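Local coordinates for Baccell_00875 (Bacteroides cellulosilyticus DSM 14838, PDB 5NO8), which probably acts as a polysaccharide lyase that removes the L-rhamnose caps linked to glucuronic acid in complex arabinogalactan proteins, at residues Val79-Gly82 with Arg83-Val86. Sequence-based numbering, arbitrary orientation.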
loop_
_atom_site.group_PDB
_atom_site.type_symbol
_atom_site.label_atom_id
_atom_site.label_comp_id
_atom_site.label_asym_id
_atom_site.label_seq_id
_atom_site.Cartn_x
_atom_site.Cartn_y
_atom_site.Cartn_z
ATOM N N VAL A 79 -24.792 9.476 18.004
ATOM C CA VAL A 79 -25.128 10.570 18.887
ATOM C C VAL A 79 -25.337 10.025 20.297
ATOM O O VAL A 79 -26.021 9.022 20.517
ATOM C CB VAL A 79 -26.292 11.448 18.380
ATOM C CG1 VAL A 79 -27.525 10.669 18.104
ATOM C CG2 VAL A 79 -26.592 12.570 19.364
ATOM N N VAL A 80 -24.700 10.693 21.233
ATOM C CA VAL A 80 -24.723 10.295 22.622
ATOM C C VAL A 80 -25.187 11.439 23.503
ATOM O O VAL A 80 -24.643 12.549 23.447
ATOM C CB VAL A 80 -23.315 9.864 23.070
ATOM C CG1 VAL A 80 -23.309 9.557 24.565
ATOM C CG2 VAL A 80 -22.862 8.649 22.281
ATOM N N LYS A 81 -26.201 11.163 24.328
ATOM C CA LYS A 81 -26.747 12.093 25.303
ATOM C C LYS A 81 -26.917 11.283 26.556
ATOM O O LYS A 81 -27.854 10.484 26.655
ATOM C CB LYS A 81 -28.125 12.621 24.878
ATOM C CG LYS A 81 -28.130 13.586 23.725
ATOM C CD LYS A 81 -29.472 14.322 23.612
ATOM C CE LYS A 81 -30.642 13.391 23.398
ATOM N NZ LYS A 81 -31.826 14.107 22.823
ATOM N N GLY A 82 -25.988 11.422 27.485
ATOM C CA GLY A 82 -25.973 10.550 28.672
ATOM C C GLY A 82 -25.891 9.084 28.267
ATOM O O GLY A 82 -25.090 8.711 27.394
ATOM N N ARG A 83 -26.747 8.251 28.856
ATOM C CA ARG A 83 -26.743 6.820 28.540
ATOM C C ARG A 83 -27.310 6.475 27.170
ATOM O O ARG A 83 -27.129 5.356 26.705
ATOM C CB ARG A 83 -27.494 6.034 29.617
ATOM C CG ARG A 83 -26.818 6.100 30.963
ATOM C CD ARG A 83 -27.398 5.130 31.952
ATOM N NE ARG A 83 -28.673 5.646 32.421
ATOM C CZ ARG A 83 -29.859 5.188 32.060
ATOM N NH1 ARG A 83 -29.974 4.161 31.238
ATOM N NH2 ARG A 83 -30.955 5.744 32.557
ATOM N N GLU A 84 -28.017 7.415 26.547
ATOM C CA GLU A 84 -28.679 7.182 25.279
ATOM C C GLU A 84 -27.699 7.345 24.124
ATOM O O GLU A 84 -27.198 8.442 23.887
ATOM C CB GLU A 84 -29.830 8.187 25.103
ATOM C CG GLU A 84 -30.671 7.909 23.870
ATOM C CD GLU A 84 -31.626 9.037 23.498
ATOM O OE1 GLU A 84 -32.810 8.718 23.262
ATOM O OE2 GLU A 84 -31.202 10.212 23.389
ATOM N N THR A 85 -27.444 6.249 23.428
ATOM C CA THR A 85 -26.601 6.201 22.273
ATOM C C THR A 85 -27.438 5.727 21.081
ATOM O O THR A 85 -28.095 4.674 21.164
ATOM C CB THR A 85 -25.436 5.219 22.516
ATOM O OG1 THR A 85 -24.569 5.745 23.518
ATOM C CG2 THR A 85 -24.648 4.933 21.267
ATOM N N VAL A 86 -27.363 6.451 19.967
ATOM C CA VAL A 86 -28.086 6.078 18.756
ATOM C C VAL A 86 -27.232 6.395 17.534
ATOM O O VAL A 86 -26.795 7.515 17.390
ATOM C CB VAL A 86 -29.408 6.847 18.610
ATOM C CG1 VAL A 86 -30.140 6.384 17.346
ATOM C CG2 VAL A 86 -30.285 6.643 19.842
HETATM O O HOH W 1 -24.177 6.442 26.137
#
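Val79 and Val86 form a hydrogen-bonded antiparallel pair, as do Lys81 and Glu84, and the type II' turn from Lys81 to Glu84 closes this two-residue beta hairpin at the protein surface. Glu84 N reaches Lys81 O at 3.1 Å but arrives from above the carbonyl plane, a bent bond, whereas Lys81 N meets Glu84 O almost straight (170°). Gly82 takes the first corner of the turn with a positive phi (57°), where a beta carbon would collide with Arg83 N, so glycine suits the place. Arg83, at the second corner, starts its long charged chain away from residues 79-82, as suits an exposed turn. Between the bonded pairs, Val80 CA and Thr85 CA each direct a C-H at a carbonyl oxygen of the facing strand, Glu84 O and Val79 O.

On one face Lys81 and Glu84 run side by side. With CG anti to the backbone N (chi1 -174°), the extended Glu84 chain carries OE2 to 3.2 Å from Lys81 CE. Their salt bridge is long, NZ to OE2 4.0 Å, and the ammonium also forms a salt bridge with Asp109. Farther from the turn, beta-branched Val79 and Val86 suit extended backbone, and Val79 CG1 lies 4.3 Å from Val86 CB, a loose apolar contact; Val79 also packs on Val137 and Leu139 of strand 137-145, which continues the sheet.

The other face bears Val80 and Thr85, with the methyl CG2 of Val80 alongside the hydroxyl. Threonine combines a strand-compatible branch with a polar group for the surface: a water donates to Gly82 O at 2.7 Å and is hydrogen-bonded to Thr85 OG1, also at 2.7 Å.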